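Local coordinates for protein RsfP (Uncultured bacterium, PDB 4GLJ) that probably cleaves methylthioadenosine with phosphate, as a nucleoside phosphorylase does, and binds the dye rhodamine B, at residues 16-21 with 94-99; 23-28 with 61-66; 90-95 with 211-216. One frame throughout, in Å; residues are numbered along the deposited sequence. Where two conformers were deposited one is given.

Contact 1: residues 16-21 with 94-99. With RHB (N-[9-(2-carboxyphenyl)-6-(diethylamino)-3H-xanthen-3-ylidene]-N-ethylethanaminium), chain C; PO4 (phosphate ion), chain D.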
loop_
_atom_site.group_PDB
_atom_site.type_symbol
_atom_site.label_atom_id
_atom_site.label_comp_id
_atom_site.label_asym_id
_atom_site.label_seq_id
_atom_site.Cartn_x
_atom_site.Cartn_y
_atom_site.Cartn_z
ATOM N N ILE A 16 5.836 29.099 -14.526
ATOM C CA ILE A 16 6.847 28.096 -14.191
ATOM C C ILE A 16 6.993 28.057 -12.666
ATOM O O ILE A 16 7.014 29.135 -12.041
ATOM C CB ILE A 16 8.239 28.506 -14.733
ATOM C CG1 ILE A 16 8.184 28.662 -16.257
ATOM C CG2 ILE A 16 9.300 27.424 -14.323
ATOM C CD1 ILE A 16 9.411 29.411 -16.828
ATOM N N ALA A 17 7.050 26.846 -12.089
ATOM C CA ALA A 17 7.231 26.664 -10.654
ATOM C C ALA A 17 8.322 25.694 -10.360
ATOM O O ALA A 17 8.531 24.709 -11.077
ATOM C CB ALA A 17 5.920 26.242 -10.003
ATOM N N ILE A 18 9.052 25.973 -9.291
ATOM C CA ILE A 18 10.043 25.060 -8.807
ATOM C C ILE A 18 9.537 24.564 -7.432
ATOM O O ILE A 18 9.213 25.389 -6.541
ATOM C CB ILE A 18 11.378 25.763 -8.606
ATOM C CG1 ILE A 18 11.829 26.504 -9.900
ATOM C CG2 ILE A 18 12.460 24.822 -8.055
ATOM C CD1 ILE A 18 11.996 25.545 -11.090
ATOM N N ILE A 19 9.523 23.226 -7.252
ATOM C CA ILE A 19 9.135 22.644 -5.969
ATOM C C ILE A 19 10.413 22.125 -5.418
ATOM O O ILE A 19 11.052 21.208 -5.968
ATOM C CB ILE A 19 8.058 21.509 -6.067
ATOM C CG1 ILE A 19 6.800 22.043 -6.714
ATOM C CG2 ILE A 19 7.836 20.928 -4.641
ATOM C CD1 ILE A 19 5.686 21.007 -6.888
ATOM N N GLY A 20 10.870 22.774 -4.330
ATOM C CA GLY A 20 12.160 22.471 -3.776
ATOM C C GLY A 20 12.123 21.428 -2.645
ATOM O O GLY A 20 11.394 21.657 -1.640
ATOM N N GLY A 21 12.955 20.372 -2.776
ATOM C CA GLY A 21 13.097 19.226 -1.860
ATOM C C GLY A 21 14.062 19.464 -0.726
ATOM O O GLY A 21 14.342 20.633 -0.379
ATOM N N VAL A 94 9.158 22.061 -12.222
ATOM C CA VAL A 94 10.338 21.272 -12.005
ATOM C C VAL A 94 10.389 20.944 -10.516
ATOM O O VAL A 94 10.510 21.791 -9.667
ATOM C CB VAL A 94 11.662 21.977 -12.418
ATOM C CG1 VAL A 94 12.873 21.044 -12.155
ATOM C CG2 VAL A 94 11.600 22.303 -13.915
ATOM N N SER A 95 10.385 19.661 -10.221
ATOM C CA SER A 95 10.478 19.168 -8.832
ATOM C C SER A 95 11.970 18.844 -8.628
ATOM O O SER A 95 12.612 18.160 -9.440
ATOM C CB SER A 95 9.719 17.820 -8.746
ATOM O OG SER A 95 10.327 17.038 -7.688
ATOM N N VAL A 96 12.521 19.323 -7.553
ATOM C CA VAL A 96 13.905 19.127 -7.293
ATOM C C VAL A 96 13.981 18.321 -6.032
ATOM O O VAL A 96 13.538 18.807 -4.985
ATOM C CB VAL A 96 14.663 20.459 -7.127
ATOM C CG1 VAL A 96 16.134 20.110 -6.856
ATOM C CG2 VAL A 96 14.494 21.355 -8.390
ATOM N N SER A 97 14.443 17.067 -6.142
ATOM C CA SER A 97 14.313 16.104 -5.045
ATOM C C SER A 97 15.582 15.319 -4.719
ATOM O O SER A 97 16.286 14.863 -5.647
ATOM C CB SER A 97 13.269 15.090 -5.444
ATOM O OG SER A 97 12.087 15.837 -5.576
ATOM N N ALA A 98 15.815 15.096 -3.417
ATOM C CA ALA A 98 16.977 14.328 -2.975
ATOM C C ALA A 98 16.568 12.869 -3.139
ATOM O O ALA A 98 15.394 12.491 -2.807
ATOM C CB ALA A 98 17.308 14.605 -1.503
ATOM N N VAL A 99 17.480 12.050 -3.669
ATOM C CA VAL A 99 17.176 10.622 -3.834
ATOM C C VAL A 99 18.356 9.761 -3.410
ATOM O O VAL A 99 19.520 10.217 -3.248
ATOM C CB VAL A 99 16.806 10.223 -5.305
ATOM C CG1 VAL A 99 15.500 10.913 -5.708
ATOM C CG2 VAL A 99 18.007 10.455 -6.250
HETATM O O2 RHB C . 22.574 8.769 2.159
HETATM C C26 RHB C . 22.980 9.765 2.801
HETATM C C19 RHB C . 21.931 10.779 3.166
HETATM C C14 RHB C . 20.614 10.417 3.039
HETATM C C15 RHB C . 19.612 11.322 3.367
HETATM C C16 RHB C . 19.913 12.612 3.791
HETATM C C17 RHB C . 21.245 12.992 3.905
HETATM C C18 RHB C . 22.239 12.074 3.585
HETATM C C9 RHB C . 20.240 9.042 2.632
HETATM C C8 RHB C . 20.994 7.883 3.156
HETATM C C13 RHB C . 22.079 8.136 3.984
HETATM C C12 RHB C . 22.830 7.082 4.475
HETATM C C11 RHB C . 22.501 5.769 4.158
HETATM N N1 RHB C . 23.332 4.760 4.721
HETATM C C35 RHB C . 23.356 4.870 6.195
HETATM C C36 RHB C . 24.656 5.468 6.697
HETATM C C22 RHB C . 22.934 3.385 4.348
HETATM C C23 RHB C . 23.024 2.455 5.546
HETATM C C10 RHB C . 21.395 5.516 3.316
HETATM C C7 RHB C . 20.615 6.581 2.806
HETATM O O1 RHB C . 19.514 6.376 1.956
HETATM C C1 RHB C . 18.749 7.434 1.445
HETATM C C2 RHB C . 19.076 8.768 1.762
HETATM C C6 RHB C . 17.640 7.226 0.607
HETATM C C5 RHB C . 16.940 8.359 0.144
HETATM C C4 RHB C . 17.283 9.661 0.456
HETATM C C3 RHB C . 18.364 9.866 1.281
HETATM N N2 RHB C . 15.801 8.216 -0.622
HETATM C C24 RHB C . 15.249 7.010 -0.044
HETATM C C25 RHB C . 13.805 7.299 0.246
HETATM C C33 RHB C . 14.856 9.226 -0.140
HETATM C C34 RHB C . 15.327 10.634 -0.475
HETATM O O3 RHB C . 24.200 9.918 3.089
HETATM P P PO4 D . 12.636 15.521 -1.153
HETATM O O1 PO4 D . 13.085 14.858 0.116
HETATM O O2 PO4 D . 13.888 16.220 -1.627
HETATM O O3 PO4 D . 12.183 14.413 -2.029
HETATM O O4 PO4 D . 11.527 16.546 -0.937
#
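Ile18 and Val94 pack side by side on two neighbouring parallel strands at the centre of the phosphorylase-superfamily alpha/beta fold. The strands run nearly parallel, at 15° to one another. Residues 17 to 20 form the tight part. Here Val94 N donates to Ala17 O (3.0 Å), Ile19 N to Val94 O (3.0 Å) and Val96 N to Ile19 O (2.9 Å). On the face that carries Ile18, Val94 and Val96, the side-chain packing is apolar. The bend of Ile18 at chi2 (-60°) turns Ile18 CD1 onto Val94 CB, 3.8 Å away. Ile18 CG2, the other branch, meets Val96 CG2 at 4.0 Å. Helix 237-263 covers Ile18 and Val96 on this side.

The contact loosens toward Gly21. Gly21 N still reaches Val96 O at 2.8 Å, but the bond is bent and weak. A CB on Gly21 would run into Val96 O and into the bound phosphate. Beyond this point the strand 94-99 leaves its partner, and Ala98 and Val99 border the rhodamine B of chain C instead.

The opposite face is polar at this end. Ser97 OG lies beside its own backbone N and donates to Ser95 OG (3.0 Å). Asn200 hydrogen-bonds both hydroxyls, and Arg64 adds weak bonds to them. With an alanine in place of Ser97, Ser95 OG is likely to lose this donor, and the Asn200 amide to have one grip fewer against turning. The phosphate, probably from the crystallisation liquor, sits where the strands part. Ala98 N points almost straight at phosphate O2, 2.9 Å away, with an N-H...O angle of 174°.

Contact 2: residues 23-28 with 61-66. With RHB (N-[9-(2-carboxyphenyl)-6-(diethylamino)-3H-xanthen-3-ylidene]-N-ethylethanaminium), chain B; PO4 (phosphate ion), chain D.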
loop_
_atom_site.group_PDB
_atom_site.type_symbol
_atom_site.label_atom_id
_atom_site.label_comp_id
_atom_site.label_asym_id
_atom_site.label_seq_id
_atom_site.Cartn_x
_atom_site.Cartn_y
_atom_site.Cartn_z
ATOM N N GLY A 23 17.126 20.273 1.388
ATOM C CA GLY A 23 18.279 21.111 1.120
ATOM C C GLY A 23 17.925 22.380 0.337
ATOM O O GLY A 23 18.729 23.263 0.277
ATOM N N LEU A 24 16.755 22.442 -0.293
ATOM C CA LEU A 24 16.232 23.665 -0.979
ATOM C C LEU A 24 15.061 24.413 -0.290
ATOM O O LEU A 24 13.861 24.166 -0.587
ATOM C CB LEU A 24 15.793 23.322 -2.396
ATOM C CG LEU A 24 16.868 23.017 -3.430
ATOM C CD1 LEU A 24 17.157 21.522 -3.374
ATOM C CD2 LEU A 24 16.277 23.454 -4.775
ATOM N N TYR A 25 15.417 25.386 0.550
ATOM C CA TYR A 25 14.461 26.125 1.396
ATOM C C TYR A 25 14.242 27.512 0.823
ATOM O O TYR A 25 13.216 28.137 1.090
ATOM C CB TYR A 25 14.909 26.118 2.890
ATOM C CG TYR A 25 15.177 24.668 3.269
ATOM C CD1 TYR A 25 16.412 24.249 3.790
ATOM C CD2 TYR A 25 14.194 23.688 2.978
ATOM C CE1 TYR A 25 16.639 22.888 4.069
ATOM C CE2 TYR A 25 14.405 22.338 3.221
ATOM C CZ TYR A 25 15.609 21.935 3.762
ATOM O OH TYR A 25 15.761 20.592 3.999
ATOM N N GLN A 26 15.184 27.962 -0.002
ATOM C CA GLN A 26 14.957 29.150 -0.804
ATOM C C GLN A 26 15.637 29.173 -2.182
ATOM O O GLN A 26 16.556 28.389 -2.459
ATOM C CB GLN A 26 15.304 30.428 -0.016
ATOM C CG GLN A 26 16.720 30.537 0.500
ATOM C CD GLN A 26 17.100 31.987 0.664
ATOM O OE1 GLN A 26 16.347 32.767 1.254
ATOM N NE2 GLN A 26 18.249 32.371 0.110
ATOM N N MET A 27 15.139 30.070 -3.034
ATOM C CA MET A 27 15.828 30.466 -4.237
ATOM C C MET A 27 16.410 31.876 -4.090
ATOM O O MET A 27 15.795 32.837 -4.533
ATOM C CB MET A 27 14.896 30.412 -5.431
ATOM C CG MET A 27 14.799 29.036 -6.034
ATOM S SD MET A 27 14.030 29.037 -7.670
ATOM C CE MET A 27 12.354 29.638 -7.390
ATOM N N GLN A 28 17.591 31.963 -3.485
ATOM C CA GLN A 28 18.390 33.209 -3.340
ATOM C C GLN A 28 18.441 34.172 -4.556
ATOM O O GLN A 28 18.315 35.393 -4.386
ATOM C CB GLN A 28 19.829 32.836 -2.927
ATOM C CG GLN A 28 20.841 33.979 -2.828
ATOM C CD GLN A 28 20.774 34.710 -1.497
ATOM O OE1 GLN A 28 19.692 34.910 -0.940
ATOM N NE2 GLN A 28 21.930 35.109 -0.979
ATOM N N PHE A 61 8.264 29.550 -6.353
ATOM C CA PHE A 61 9.138 28.615 -5.632
ATOM C C PHE A 61 8.332 28.128 -4.408
ATOM O O PHE A 61 7.793 28.957 -3.639
ATOM C CB PHE A 61 10.464 29.242 -5.128
ATOM C CG PHE A 61 11.307 28.249 -4.350
ATOM C CD1 PHE A 61 11.986 27.211 -5.025
ATOM C CD2 PHE A 61 11.331 28.257 -2.937
ATOM C CE1 PHE A 61 12.717 26.244 -4.311
ATOM C CE2 PHE A 61 12.053 27.275 -2.217
ATOM C CZ PHE A 61 12.756 26.286 -2.907
ATOM N N LEU A 62 8.205 26.814 -4.281
ATOM C CA LEU A 62 7.429 26.229 -3.144
ATOM C C LEU A 62 8.403 25.245 -2.444
ATOM O O LEU A 62 8.966 24.373 -3.100
ATOM C CB LEU A 62 6.207 25.498 -3.687
ATOM C CG LEU A 62 5.362 24.729 -2.643
ATOM C CD1 LEU A 62 5.199 25.643 -1.426
ATOM C CD2 LEU A 62 3.994 24.435 -3.232
ATOM N N THR A 63 8.654 25.439 -1.141
ATOM C CA THR A 63 9.496 24.497 -0.368
ATOM C C THR A 63 8.622 23.385 0.037
ATOM O O THR A 63 7.740 23.594 0.866
ATOM C CB THR A 63 9.982 25.128 0.943
ATOM O OG1 THR A 63 10.590 26.359 0.611
ATOM C CG2 THR A 63 11.002 24.221 1.574
ATOM N N ARG A 64 8.836 22.190 -0.536
ATOM C CA ARG A 64 7.967 21.086 -0.260
ATOM C C ARG A 64 7.774 20.733 1.267
ATOM O O ARG A 64 6.638 20.421 1.739
ATOM C CB ARG A 64 8.541 19.862 -1.049
ATOM C CG ARG A 64 7.694 18.662 -0.853
ATOM C CD ARG A 64 8.222 17.458 -1.586
ATOM N NE ARG A 64 8.288 17.609 -3.053
ATOM C CZ ARG A 64 9.385 17.643 -3.812
ATOM N NH1 ARG A 64 10.606 17.668 -3.279
ATOM N NH2 ARG A 64 9.263 17.734 -5.151
ATOM N N HIS A 65 8.874 20.770 2.013
ATOM C CA HIS A 65 8.849 20.375 3.450
ATOM C C HIS A 65 8.525 21.472 4.396
ATOM O O HIS A 65 8.471 21.229 5.590
ATOM C CB HIS A 65 10.148 19.713 3.861
ATOM C CG HIS A 65 10.384 18.387 3.175
ATOM N ND1 HIS A 65 9.766 17.258 3.557
ATOM C CD2 HIS A 65 11.115 18.067 2.032
ATOM C CE1 HIS A 65 10.152 16.220 2.762
ATOM N NE2 HIS A 65 10.952 16.719 1.809
ATOM N N GLY A 66 8.209 22.658 3.858
ATOM C CA GLY A 66 7.956 23.883 4.619
ATOM C C GLY A 66 9.212 24.534 5.146
ATOM O O GLY A 66 10.307 23.957 5.088
HETATM O O2 RHB B . 18.829 15.617 9.039
HETATM C C26 RHB B . 19.454 14.588 9.356
HETATM C C19 RHB B . 19.405 13.368 8.495
HETATM C C14 RHB B . 18.862 13.277 7.215
HETATM C C15 RHB B . 18.929 12.054 6.561
HETATM C C16 RHB B . 19.500 10.934 7.132
HETATM C C17 RHB B . 20.025 11.024 8.398
HETATM C C18 RHB B . 19.978 12.244 9.057
HETATM C C9 RHB B . 18.202 14.352 6.409
HETATM C C8 RHB B . 17.291 13.896 5.316
HETATM C C13 RHB B . 17.054 12.552 5.068
HETATM C C12 RHB B . 16.200 12.124 4.048
HETATM C C11 RHB B . 15.536 13.048 3.273
HETATM N N1 RHB B . 14.709 12.653 2.198
HETATM C C35 RHB B . 15.479 11.561 1.572
HETATM C C36 RHB B . 16.923 12.032 1.519
HETATM C C22 RHB B . 13.282 12.285 2.428
HETATM C C23 RHB B . 12.388 13.529 2.301
HETATM C C10 RHB B . 15.807 14.388 3.512
HETATM C C7 RHB B . 16.655 14.815 4.527
HETATM O O1 RHB B . 16.859 16.156 4.732
HETATM C C1 RHB B . 17.684 16.664 5.700
HETATM C C2 RHB B . 18.383 15.832 6.564
HETATM C C6 RHB B . 17.798 18.042 5.800
HETATM C C5 RHB B . 18.606 18.620 6.760
HETATM C C4 RHB B . 19.311 17.804 7.635
HETATM C C3 RHB B . 19.201 16.414 7.536
HETATM N N2 RHB B . 18.703 20.023 6.810
HETATM C C24 RHB B . 17.429 20.657 7.207
HETATM C C25 RHB B . 17.393 22.063 6.639
HETATM C C33 RHB B . 19.815 20.437 7.690
HETATM C C34 RHB B . 20.299 21.806 7.252
HETATM O O3 RHB B . 20.172 14.545 10.374
HETATM P P PO4 D . 12.636 15.521 -1.153
HETATM O O1 PO4 D . 13.085 14.858 0.116
HETATM O O2 PO4 D . 13.888 16.220 -1.627
HETATM O O3 PO4 D . 12.183 14.413 -2.029
HETATM O O4 PO4 D . 11.527 16.546 -0.937
#
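Phosphate O4 is gripped by two side chains of 61-66, the segment whose Thr63 meets Tyr25 of the loop 23-28. Arg64 NH1 and His65 NE2 each donate to phosphate O4, both at 2.8 Å. The phosphate lies at the edge of the imidazole and of the guanidinium, near both planes. Arg64 has a second partner, a salt bridge to Glu203. His65 ND1 is held by Leu71 O, which fixes the turn of the ring.

The loop 23-28 crosses the end of strand 57-63. Thr63 OG1 makes a weak hydrogen bond to Tyr25 O at 3.2 Å. Thr63 CG2 meets the edge of the Tyr25 ring, 3.5 Å from Tyr25 CD2. The two side chains cross at about a right angle. Beyond Thr63 a type I turn carries the chain to Gly66.

Phe61 fills the other end. Its CG is anti to the backbone N (chi1 178°), which sends the ring under the loop backbone. Met27 N sits over the centre of one face, 4.1 Å above the plane. Leu24 O lies at the edge, 3.3 Å from Phe61 CZ. Met27 SD makes an oblique Met-aromatic contact, 4.8 Å from the Phe61 ring centroid.

Tyr25 and His65 also line the pocket of the chain B rhodamine B. The chemistry splits in two. At the Phe61 end, an apolar ring packs against the loop's side chains and its peptide groups. The Arg64 and His65 end offers N-H donors to an anion, consistent with the phosphate substrate site of a phosphorylase.

Contact 3: residues 90-95 with 211-216; sequences VRYIVS and SIAYAT
The ring of Tyr214 is approached obliquely by Ile93 and Ser95 from the neighbouring strand. Ile93 CG2 comes within 3.6 Å of Tyr214 CD2, and Ser95 CB within 3.2 Å of Tyr214 OH. Tyr214 CG is anti to its backbone N (chi1 174°), and this lays the ring along the two residues of 90-95. The ring of Tyr92 lies on the other face of the sheet. Ala213 CB approaches obliquely, 3.9 Å from Tyr92 CD1. His270 meets Tyr92 in an edge-to-face pair, and the Tyr92 hydroxyl is bonded to Pro265 O.

The segments are adjacent parallel strands of the central sheet, in step from Tyr92 with Ala213 to Ser95 with Thr216. Both backbone polar atoms of Ile93 are used. Ile93 N donates to Ala213 O (2.7 Å), and Ile93 O accepts from Ala215 N (3.1 Å). Ser95 N then donates to Ala215 O in an almost straight bond, with an N-H...O angle of 177°. Ala213 N donates to Arg91 O.

Where the strands begin, Ile212 pushes CG2 against Ile93 CG1, at 3.6 Å. Val90 CG1 touches Ile212 CG2 more loosely, at 4.2 Å. Helix 78-87 packs on Val90 and Ile93, and helix 200-209 on Tyr214. Helix 145-157 covers the face of Tyr92 and Ala213.

The polar ends gather at the far end of the Tyr214 face. Tyr214 OH is bonded to Glu203, and Thr216 OG1 to Asn200. These buried hydroxyls are therefore satisfied by side chains beyond the two strands, while apolar packing and backbone bonds join the strands themselves.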
loop_
_atom_site.group_PDB
_atom_site.type_symbol
_atom_site.label_atom_id
_atom_site.label_comp_id
_atom_site.label_asym_id
_atom_site.label_seq_id
_atom_site.Cartn_x
_atom_site.Cartn_y
_atom_site.Cartn_z
ATOM N N VAL A 90 0.477 28.224 -13.370
ATOM C CA VAL A 90 1.704 27.486 -13.671
ATOM C C VAL A 90 1.373 26.414 -14.700
ATOM O O VAL A 90 0.373 25.691 -14.583
ATOM C CB VAL A 90 2.258 26.836 -12.364
ATOM C CG1 VAL A 90 3.383 25.830 -12.629
ATOM C CG2 VAL A 90 2.705 27.967 -11.411
ATOM N N ARG A 91 2.204 26.340 -15.718
ATOM C CA ARG A 91 2.052 25.404 -16.806
ATOM C C ARG A 91 3.199 24.395 -16.753
ATOM O O ARG A 91 3.111 23.332 -17.348
ATOM C CB ARG A 91 2.094 26.186 -18.129
ATOM C CG ARG A 91 0.907 27.152 -18.256
ATOM C CD ARG A 91 1.078 28.121 -19.412
ATOM N NE ARG A 91 1.333 27.391 -20.635
ATOM C CZ ARG A 91 2.343 27.597 -21.454
ATOM N NH1 ARG A 91 3.217 28.565 -21.247
ATOM N NH2 ARG A 91 2.454 26.813 -22.486
ATOM N N TYR A 92 4.271 24.777 -16.052
ATOM C CA TYR A 92 5.462 23.891 -15.967
ATOM C C TYR A 92 5.950 23.822 -14.553
ATOM O O TYR A 92 6.123 24.828 -13.926
ATOM C CB TYR A 92 6.649 24.368 -16.814
ATOM C CG TYR A 92 6.300 24.582 -18.313
ATOM C CD1 TYR A 92 6.255 23.502 -19.219
ATOM C CD2 TYR A 92 5.928 25.852 -18.770
ATOM C CE1 TYR A 92 5.941 23.702 -20.571
ATOM C CE2 TYR A 92 5.586 26.087 -20.123
ATOM C CZ TYR A 92 5.617 25.011 -21.003
ATOM O OH TYR A 92 5.296 25.239 -22.316
ATOM N N ILE A 93 6.163 22.589 -14.050
ATOM C CA ILE A 93 6.812 22.375 -12.715
ATOM C C ILE A 93 8.099 21.580 -12.873
ATOM O O ILE A 93 8.112 20.559 -13.565
ATOM C CB ILE A 93 5.886 21.569 -11.736
ATOM C CG1 ILE A 93 4.678 22.451 -11.412
ATOM C CG2 ILE A 93 6.636 21.196 -10.446
ATOM C CD1 ILE A 93 3.585 21.703 -10.621
ATOM N N VAL A 94 9.158 22.061 -12.222
ATOM C CA VAL A 94 10.338 21.272 -12.005
ATOM C C VAL A 94 10.389 20.944 -10.516
ATOM O O VAL A 94 10.510 21.791 -9.667
ATOM C CB VAL A 94 11.662 21.977 -12.418
ATOM C CG1 VAL A 94 12.873 21.044 -12.155
ATOM C CG2 VAL A 94 11.600 22.303 -13.915
ATOM N N SER A 95 10.385 19.661 -10.221
ATOM C CA SER A 95 10.478 19.168 -8.832
ATOM C C SER A 95 11.970 18.844 -8.628
ATOM O O SER A 95 12.612 18.160 -9.440
ATOM C CB SER A 95 9.719 17.820 -8.746
ATOM O OG SER A 95 10.327 17.038 -7.688
ATOM N N SER A 211 -3.395 19.268 -15.203
ATOM C CA SER A 211 -2.918 19.640 -16.560
ATOM C C SER A 211 -1.615 20.487 -16.533
ATOM O O SER A 211 -1.449 21.400 -17.337
ATOM C CB SER A 211 -4.052 20.378 -17.311
ATOM O OG SER A 211 -5.192 19.519 -17.462
ATOM N N ILE A 212 -0.687 20.173 -15.633
ATOM C CA ILE A 212 0.585 20.895 -15.534
ATOM C C ILE A 212 1.728 19.957 -15.890
ATOM O O ILE A 212 1.790 18.845 -15.366
ATOM C CB ILE A 212 0.831 21.411 -14.108
ATOM C CG1 ILE A 212 -0.276 22.342 -13.637
ATOM C CG2 ILE A 212 2.217 22.072 -13.986
ATOM C CD1 ILE A 212 -0.249 22.708 -12.128
ATOM N N ALA A 213 2.632 20.391 -16.752
ATOM C CA ALA A 213 3.739 19.585 -17.173
ATOM C C ALA A 213 4.690 19.517 -16.017
ATOM O O ALA A 213 4.950 20.501 -15.355
ATOM C CB ALA A 213 4.413 20.203 -18.430
ATOM N N TYR A 214 5.196 18.326 -15.737
ATOM C CA TYR A 214 5.883 18.100 -14.484
ATOM C C TYR A 214 7.009 17.154 -14.785
ATOM O O TYR A 214 6.817 16.094 -15.414
ATOM C CB TYR A 214 4.951 17.465 -13.443
ATOM C CG TYR A 214 5.590 17.047 -12.099
ATOM C CD1 TYR A 214 6.307 15.819 -12.003
ATOM C CD2 TYR A 214 5.401 17.806 -10.967
ATOM C CE1 TYR A 214 6.896 15.414 -10.816
ATOM C CE2 TYR A 214 5.979 17.441 -9.746
ATOM C CZ TYR A 214 6.713 16.227 -9.678
ATOM O OH TYR A 214 7.220 15.819 -8.440
ATOM N N ALA A 215 8.217 17.544 -14.354
ATOM C CA ALA A 215 9.374 16.634 -14.433
ATOM C C ALA A 215 10.281 16.812 -13.216
ATOM O O ALA A 215 10.148 17.777 -12.446
ATOM C CB ALA A 215 10.152 16.752 -15.759
ATOM N N THR A 216 11.234 15.896 -13.049
ATOM C CA THR A 216 11.982 15.841 -11.764
ATOM C C THR A 216 13.480 16.002 -12.066
ATOM O O THR A 216 13.990 15.384 -12.981
ATOM C CB THR A 216 11.735 14.484 -11.068
ATOM O OG1 THR A 216 10.333 14.454 -10.645
ATOM C CG2 THR A 216 12.610 14.355 -9.792
#

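All three contacts belong to one central sheet. Strands 57-63, 16-20, 92-101 and 213-221 lie next to each other in that order and run parallel. Contact 1 joins the middle pair. Contact 3 adds the next strand and shares Val94 and Ser95 with contact 1. Contact 2 lays a loop on the strand at the other side. Centres lie about 8 Å (1 and 2), 10 Å (1 and 3) and 16 Å (2 and 3) apart. In sequence, contact 2 falls between the segments of contact 1, and 211-216 comes last. Contacts 1 and 2 meet the phosphate at strand ends and the loops after them, consistent with a phosphorylase substrate site; contact 3 lies further back.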